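Long-range contacts in LAIR1 ecotodomain from MGD21 antibody (Homo sapiens, PDB 7JZK), which binds the V2 domain of a Plasmodium RIFIN, being the immunoglobulin-like LAIR1 ectodomain carried as an insertion by the antibody MGD21: residues I16-V22 with D66-A70; V32-E38 with F76-K82. All blocks are in the same frame, centred on the assembly; numbering follows the deposited sequence.

Contact 1: residues I16-V22 with D66-A70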
loop_
_atom_site.group_PDB
_atom_site.type_symbol
_atom_site.label_atom_id
_atom_site.label_comp_id
_atom_site.label_asym_id
_atom_site.label_seq_id
_atom_site.Cartn_x
_atom_site.Cartn_y
_atom_site.Cartn_z
ATOM N N ILE A 16 1.966 -23.797 10.180
ATOM C CA ILE A 16 3.347 -23.395 10.404
ATOM C C ILE A 16 3.534 -23.210 11.894
ATOM O O ILE A 16 2.730 -22.525 12.535
ATOM C CB ILE A 16 3.701 -22.104 9.641
ATOM C CG1 ILE A 16 3.443 -22.301 8.132
ATOM C CG2 ILE A 16 5.137 -21.670 9.943
ATOM C CD1 ILE A 16 4.229 -23.446 7.486
ATOM N N PRO A 17 4.547 -23.824 12.510
ATOM C CA PRO A 17 4.836 -23.522 13.913
ATOM C C PRO A 17 5.300 -22.086 14.063
ATOM O O PRO A 17 6.002 -21.543 13.200
ATOM C CB PRO A 17 5.951 -24.503 14.274
ATOM C CG PRO A 17 6.601 -24.825 12.948
ATOM C CD PRO A 17 5.495 -24.794 11.941
ATOM N N LEU A 18 4.936 -21.490 15.193
ATOM C CA LEU A 18 5.356 -20.133 15.503
ATOM C C LEU A 18 6.859 -20.018 15.343
ATOM O O LEU A 18 7.615 -20.856 15.846
ATOM C CB LEU A 18 4.941 -19.777 16.938
ATOM C CG LEU A 18 5.066 -18.317 17.418
ATOM C CD1 LEU A 18 4.115 -17.398 16.654
ATOM C CD2 LEU A 18 4.828 -18.183 18.930
ATOM N N GLY A 19 7.287 -19.010 14.592
ATOM C CA GLY A 19 8.684 -18.724 14.384
ATOM C C GLY A 19 9.266 -19.327 13.129
ATOM O O GLY A 19 10.327 -18.880 12.687
ATOM N N SER A 20 8.589 -20.309 12.528
ATOM C CA SER A 20 9.095 -20.978 11.337
ATOM C C SER A 20 8.711 -20.197 10.084
ATOM O O SER A 20 7.973 -19.211 10.137
ATOM C CB SER A 20 8.578 -22.417 11.269
ATOM O OG SER A 20 9.351 -23.207 10.374
ATOM N N HIS A 21 9.239 -20.647 8.946
ATOM C CA HIS A 21 9.084 -20.002 7.648
ATOM C C HIS A 21 7.871 -20.558 6.913
ATOM O O HIS A 21 7.354 -21.625 7.248
ATOM C CB HIS A 21 10.361 -20.185 6.816
ATOM C CG HIS A 21 10.644 -21.610 6.452
ATOM N ND1 HIS A 21 11.336 -22.465 7.286
ATOM C CD2 HIS A 21 10.352 -22.327 5.337
ATOM C CE1 HIS A 21 11.444 -23.650 6.707
ATOM N NE2 HIS A 21 10.855 -23.592 5.526
ATOM N N VAL A 22 7.393 -19.794 5.925
ATOM C CA VAL A 22 6.352 -20.243 5.003
ATOM C C VAL A 22 6.524 -19.483 3.699
ATOM O O VAL A 22 7.025 -18.361 3.687
ATOM C CB VAL A 22 4.932 -20.042 5.589
ATOM C CG1 VAL A 22 4.559 -18.573 5.618
ATOM C CG2 VAL A 22 3.896 -20.806 4.772
ATOM N N ASP A 66 9.963 -15.351 6.519
ATOM C CA ASP A 66 11.010 -16.123 7.180
ATOM C C ASP A 66 10.560 -16.613 8.546
ATOM O O ASP A 66 10.819 -17.761 8.919
ATOM C CB ASP A 66 12.286 -15.298 7.321
ATOM C CG ASP A 66 12.883 -14.896 5.977
ATOM O OD1 ASP A 66 13.034 -15.770 5.090
ATOM O OD2 ASP A 66 13.229 -13.702 5.812
ATOM N N SER A 67 9.906 -15.764 9.324
ATOM C CA SER A 67 9.499 -16.170 10.662
ATOM C C SER A 67 8.107 -15.622 10.920
ATOM O O SER A 67 7.937 -14.411 11.084
ATOM C CB SER A 67 10.502 -15.678 11.707
ATOM O OG SER A 67 10.246 -16.246 12.986
ATOM N N VAL A 68 7.126 -16.504 10.955
ATOM C CA VAL A 68 5.741 -16.091 11.119
ATOM C C VAL A 68 5.456 -15.798 12.583
ATOM O O VAL A 68 6.066 -16.376 13.492
ATOM C CB VAL A 68 4.768 -17.153 10.576
ATOM C CG1 VAL A 68 5.131 -17.518 9.148
ATOM C CG2 VAL A 68 4.752 -18.369 11.486
ATOM N N ASN A 69 4.535 -14.875 12.815
ATOM C CA ASN A 69 3.959 -14.665 14.136
ATOM C C ASN A 69 2.448 -14.796 14.001
ATOM O O ASN A 69 1.927 -15.045 12.902
ATOM C CB ASN A 69 4.362 -13.317 14.745
ATOM C CG ASN A 69 4.079 -12.143 13.835
ATOM O OD1 ASN A 69 2.933 -11.896 13.442
ATOM N ND2 ASN A 69 5.126 -11.394 13.507
ATOM N N ALA A 70 1.749 -14.632 15.137
ATOM C CA ALA A 70 0.303 -14.841 15.143
ATOM C C ALA A 70 -0.416 -13.901 14.178
ATOM O O ALA A 70 -1.464 -14.267 13.632
ATOM C CB ALA A 70 -0.257 -14.656 16.559
#
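Three hydrogen bonds join Gly19 and Ser20 to Ser67 and Val68. Two of them run between backbones: Gly19 N donates to Val68 O at 3.1 Å, and Val68 N donates to Ser20 O at 3.0 Å, the latter the straighter of the two. Val68 therefore spends both its amide and its carbonyl on the other segment. The third bond comes from a side chain. Ser67 OG reaches Gly19 O at 2.7 Å from above the carbonyl plane, 38° out of it, and so off the lone-pair directions; its chi1 of -170°, which sets OG opposite the backbone N, turns the hydroxyl to that oxygen. Ser67 CA adds CH...O contacts to the carbonyls of both Gly19 and Ser20.

Pro17 to Ser20 form a type II beta turn, closed by Ser20 N on Pro17 O. Gly19 takes its third position with a positive phi of 95°, a conformation readily adopted by glycine. In the immunoglobulin sandwich this turn leads from strand 15-16 into strand 22-28, and it meets the loop between strands 58-65 and 74-82 at one end of the domain.

The apolar part centres on Val68, the buried residue of 66-70. Its two methyls divide the work: CG2 meets Ile16 CG2 at 3.7 Å, while CG1 meets Val22 CG1, also at 3.7 Å, each pair of side chains crossing at about a right angle. Val97 of strand 85-97 packs on Val68 as well. Farther out, Leu18 lays CD1 against Asn69 CA at 3.7 Å. At the opposite end of the pairing, His21 CB approaches Asp66 O, whereas the Asp66 carboxylate turns to a salt bridge with Arg64.

Contact 2: residues V32-E38 with F76-K82; sequences VQTFRLE and FRCIYYK
Glu38 and Arg77 face each other through both backbone and side chain. Glu38 N donates to Arg77 O at 2.9 Å, nearly straight at 172°, and Arg77 N returns a bond to Glu38 O. On the same face of the sheet the two side chains run side by side, and Arg77 NE makes a salt bridge to Glu38 OE2 at 3.1 Å. The oxygen lies in the guanidinium plane, yet NE meets it from above the carboxylate plane, 40° out; NH2 adds only a weak bond to the same OE2.

The next hydrogen-bonded pair, Arg36 with Ile79, is likewise closed in both directions, Arg36 N reaching Ile79 O at 2.8 Å. Above it Ile79 CG2 lies 3.7 Å from Arg36 CB. The Arg36 guanidinium finds its partners elsewhere, in a salt bridge with Asp47, a cation-pi contact with Tyr45 and a weak bond to Ile97 of the RIFIN chain, and Tyr81 OH is bonded to the backbone N of Phe105 of that same RIFIN chain, which places this face in the complex interface.

Strands 34-38 and 74-82 are antiparallel neighbours in one sheet of the immunoglobulin sandwich, and Cys78 forms the disulfide to Cys26 that ties this sheet to the other. Near Tyr81 the pairing is a classic beta bulge: Gln33 N donates to Tyr81 O at 3.1 Å, while Tyr81 N donates to Thr34 O at 2.9 Å.

On the face of Phe35, Leu37, Cys78 and Tyr80 the contact is apolar. Tyr80 CB sits over one face of the Phe35 ring, 4.1 Å from its centroid, and the Tyr80 ring presents its edge to that ring in an offset edge-to-face pair, planes at 63°. The Tyr80 hydroxyl bonds to Pro4 O.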
loop_
_atom_site.group_PDB
_atom_site.type_symbol
_atom_site.label_atom_id
_atom_site.label_comp_id
_atom_site.label_asym_id
_atom_site.label_seq_id
_atom_site.Cartn_x
_atom_site.Cartn_y
_atom_site.Cartn_z
ATOM N N VAL A 32 3.066 -13.194 -17.065
ATOM C CA VAL A 32 2.548 -12.363 -15.988
ATOM C C VAL A 32 3.493 -11.189 -15.795
ATOM O O VAL A 32 4.707 -11.369 -15.642
ATOM C CB VAL A 32 2.413 -13.168 -14.686
ATOM C CG1 VAL A 32 2.084 -12.230 -13.535
ATOM C CG2 VAL A 32 1.358 -14.243 -14.811
ATOM N N GLN A 33 2.944 -9.977 -15.816
ATOM C CA GLN A 33 3.761 -8.815 -15.491
ATOM C C GLN A 33 3.934 -8.682 -13.991
ATOM O O GLN A 33 5.062 -8.593 -13.497
ATOM C CB GLN A 33 3.123 -7.557 -16.049
ATOM C CG GLN A 33 2.749 -7.685 -17.489
ATOM C CD GLN A 33 2.294 -6.375 -18.039
ATOM O OE1 GLN A 33 2.590 -5.311 -17.474
ATOM N NE2 GLN A 33 1.550 -6.427 -19.133
ATOM N N THR A 34 2.831 -8.731 -13.249
ATOM C CA THR A 34 2.901 -8.560 -11.810
ATOM C C THR A 34 2.006 -9.584 -11.126
ATOM O O THR A 34 0.866 -9.807 -11.545
ATOM C CB THR A 34 2.451 -7.153 -11.392
ATOM O OG1 THR A 34 3.038 -6.174 -12.253
ATOM C CG2 THR A 34 2.952 -6.872 -10.032
ATOM N N PHE A 35 2.522 -10.176 -10.059
ATOM C CA PHE A 35 1.727 -10.955 -9.123
ATOM C C PHE A 35 1.475 -10.113 -7.879
ATOM O O PHE A 35 2.409 -9.500 -7.353
ATOM C CB PHE A 35 2.463 -12.224 -8.716
ATOM C CG PHE A 35 1.932 -13.442 -9.351
ATOM C CD1 PHE A 35 2.684 -14.130 -10.283
ATOM C CD2 PHE A 35 0.659 -13.874 -9.062
ATOM C CE1 PHE A 35 2.179 -15.266 -10.895
ATOM C CE2 PHE A 35 0.148 -14.989 -9.656
ATOM C CZ PHE A 35 0.907 -15.696 -10.575
ATOM N N ARG A 36 0.235 -10.107 -7.388
ATOM C CA ARG A 36 -0.127 -9.425 -6.149
ATOM C C ARG A 36 -0.717 -10.441 -5.182
ATOM O O ARG A 36 -1.705 -11.121 -5.509
ATOM C CB ARG A 36 -1.137 -8.309 -6.411
ATOM C CG ARG A 36 -1.920 -7.811 -5.212
ATOM C CD ARG A 36 -2.686 -6.534 -5.571
ATOM N NE ARG A 36 -1.813 -5.491 -6.110
ATOM C CZ ARG A 36 -2.239 -4.292 -6.513
ATOM N NH1 ARG A 36 -3.532 -3.977 -6.444
ATOM N NH2 ARG A 36 -1.374 -3.400 -6.986
ATOM N N LEU A 37 -0.136 -10.502 -3.984
ATOM C CA LEU A 37 -0.576 -11.378 -2.910
ATOM C C LEU A 37 -1.402 -10.556 -1.941
ATOM O O LEU A 37 -0.899 -9.570 -1.387
ATOM C CB LEU A 37 0.613 -12.016 -2.207
ATOM C CG LEU A 37 0.292 -12.781 -0.936
ATOM C CD1 LEU A 37 -0.334 -14.136 -1.278
ATOM C CD2 LEU A 37 1.613 -12.981 -0.216
ATOM N N GLU A 38 -2.668 -10.917 -1.845
ATOM C CA GLU A 38 -3.612 -10.136 -1.037
ATOM C C GLU A 38 -3.943 -10.866 0.249
ATOM O O GLU A 38 -3.869 -12.082 0.275
ATOM C CB GLU A 38 -4.895 -9.910 -1.824
ATOM C CG GLU A 38 -4.839 -8.855 -2.900
ATOM C CD GLU A 38 -6.201 -8.677 -3.543
ATOM O OE1 GLU A 38 -6.303 -7.952 -4.531
ATOM O OE2 GLU A 38 -7.155 -9.268 -3.042
ATOM N N PHE A 76 -4.971 -15.539 2.478
ATOM C CA PHE A 76 -4.103 -15.029 1.418
ATOM C C PHE A 76 -4.649 -15.498 0.073
ATOM O O PHE A 76 -5.240 -16.572 -0.020
ATOM C CB PHE A 76 -2.637 -15.515 1.539
ATOM C CG PHE A 76 -1.935 -15.075 2.806
ATOM C CD1 PHE A 76 -2.092 -15.796 3.991
ATOM C CD2 PHE A 76 -1.104 -13.949 2.814
ATOM C CE1 PHE A 76 -1.443 -15.401 5.152
ATOM C CE2 PHE A 76 -0.447 -13.555 3.975
ATOM C CZ PHE A 76 -0.621 -14.278 5.146
ATOM N N ARG A 77 -4.445 -14.703 -0.981
ATOM C CA ARG A 77 -4.872 -15.135 -2.315
ATOM C C ARG A 77 -4.055 -14.394 -3.366
ATOM O O ARG A 77 -3.425 -13.379 -3.080
ATOM C CB ARG A 77 -6.369 -14.913 -2.534
ATOM C CG ARG A 77 -6.737 -13.504 -2.933
ATOM C CD ARG A 77 -8.226 -13.384 -3.028
ATOM N NE ARG A 77 -8.659 -12.006 -3.236
ATOM C CZ ARG A 77 -9.933 -11.661 -3.442
ATOM N NH1 ARG A 77 -10.882 -12.596 -3.467
ATOM N NH2 ARG A 77 -10.263 -10.393 -3.641
ATOM N N CYS A 78 -4.065 -14.909 -4.587
ATOM C CA CYS A 78 -3.244 -14.336 -5.642
ATOM C C CYS A 78 -4.104 -13.664 -6.696
ATOM O O CYS A 78 -5.274 -14.005 -6.905
ATOM C CB CYS A 78 -2.350 -15.380 -6.327
ATOM S SG CYS A 78 -1.377 -16.430 -5.209
ATOM N N ILE A 79 -3.506 -12.675 -7.339
ATOM C CA ILE A 79 -4.106 -12.074 -8.516
ATOM C C ILE A 79 -2.954 -11.585 -9.374
ATOM O O ILE A 79 -1.904 -11.198 -8.865
ATOM C CB ILE A 79 -5.093 -10.945 -8.138
ATOM C CG1 ILE A 79 -5.838 -10.421 -9.365
ATOM C CG2 ILE A 79 -4.376 -9.827 -7.444
ATOM C CD1 ILE A 79 -6.841 -9.365 -9.020
ATOM N N TYR A 80 -3.112 -11.653 -10.680
ATOM C CA TYR A 80 -2.003 -11.247 -11.515
ATOM C C TYR A 80 -2.502 -10.278 -12.562
ATOM O O TYR A 80 -3.702 -10.186 -12.841
ATOM C CB TYR A 80 -1.294 -12.437 -12.166
ATOM C CG TYR A 80 -2.124 -13.203 -13.160
ATOM C CD1 TYR A 80 -2.810 -14.342 -12.774
ATOM C CD2 TYR A 80 -2.197 -12.809 -14.494
ATOM C CE1 TYR A 80 -3.551 -15.048 -13.663
ATOM C CE2 TYR A 80 -2.945 -13.506 -15.389
ATOM C CZ TYR A 80 -3.624 -14.627 -14.975
ATOM O OH TYR A 80 -4.380 -15.346 -15.883
ATOM N N TYR A 81 -1.558 -9.522 -13.100
ATOM C CA TYR A 81 -1.836 -8.510 -14.105
ATOM C C TYR A 81 -1.180 -8.919 -15.409
ATOM O O TYR A 81 0.018 -9.179 -15.441
ATOM C CB TYR A 81 -1.329 -7.129 -13.649
ATOM C CG TYR A 81 -1.819 -5.967 -14.508
ATOM C CD1 TYR A 81 -3.073 -5.425 -14.330
ATOM C CD2 TYR A 81 -1.024 -5.414 -15.508
ATOM C CE1 TYR A 81 -3.527 -4.374 -15.135
ATOM C CE2 TYR A 81 -1.482 -4.360 -16.306
ATOM C CZ TYR A 81 -2.722 -3.848 -16.109
ATOM O OH TYR A 81 -3.151 -2.800 -16.881
ATOM N N LYS A 82 -1.966 -9.000 -16.472
ATOM C CA LYS A 82 -1.428 -9.386 -17.771
ATOM C C LYS A 82 -2.309 -8.839 -18.881
ATOM O O LYS A 82 -3.531 -8.825 -18.754
ATOM C CB LYS A 82 -1.291 -10.917 -17.778
ATOM C CG LYS A 82 -0.370 -11.570 -18.777
ATOM C CD LYS A 82 -1.047 -12.173 -19.990
ATOM C CE LYS A 82 -0.482 -13.592 -20.147
ATOM N NZ LYS A 82 -1.238 -14.549 -21.005
#

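Both contacts belong to the single immunoglobulin domain, on opposite sides of its centre, with centres 23 Å apart and nearest atoms about 7 Å apart. Along the chain their segments alternate: 16-22, 32-38, 66-70, 76-82. Strand 22-28 starts at the end of the first segment, in the sheet facing that of contact 2, and the loop holding 66-70 leads on into strand 74-82. Strand 85-97 lies beside both, touching side chains of contact 1 and pairing with 74-82. Contact 1 thus joins two loops at one end, whereas contact 2 lies inside a sheet and has a face that meets RIFIN; no RIFIN residue touches contact 1.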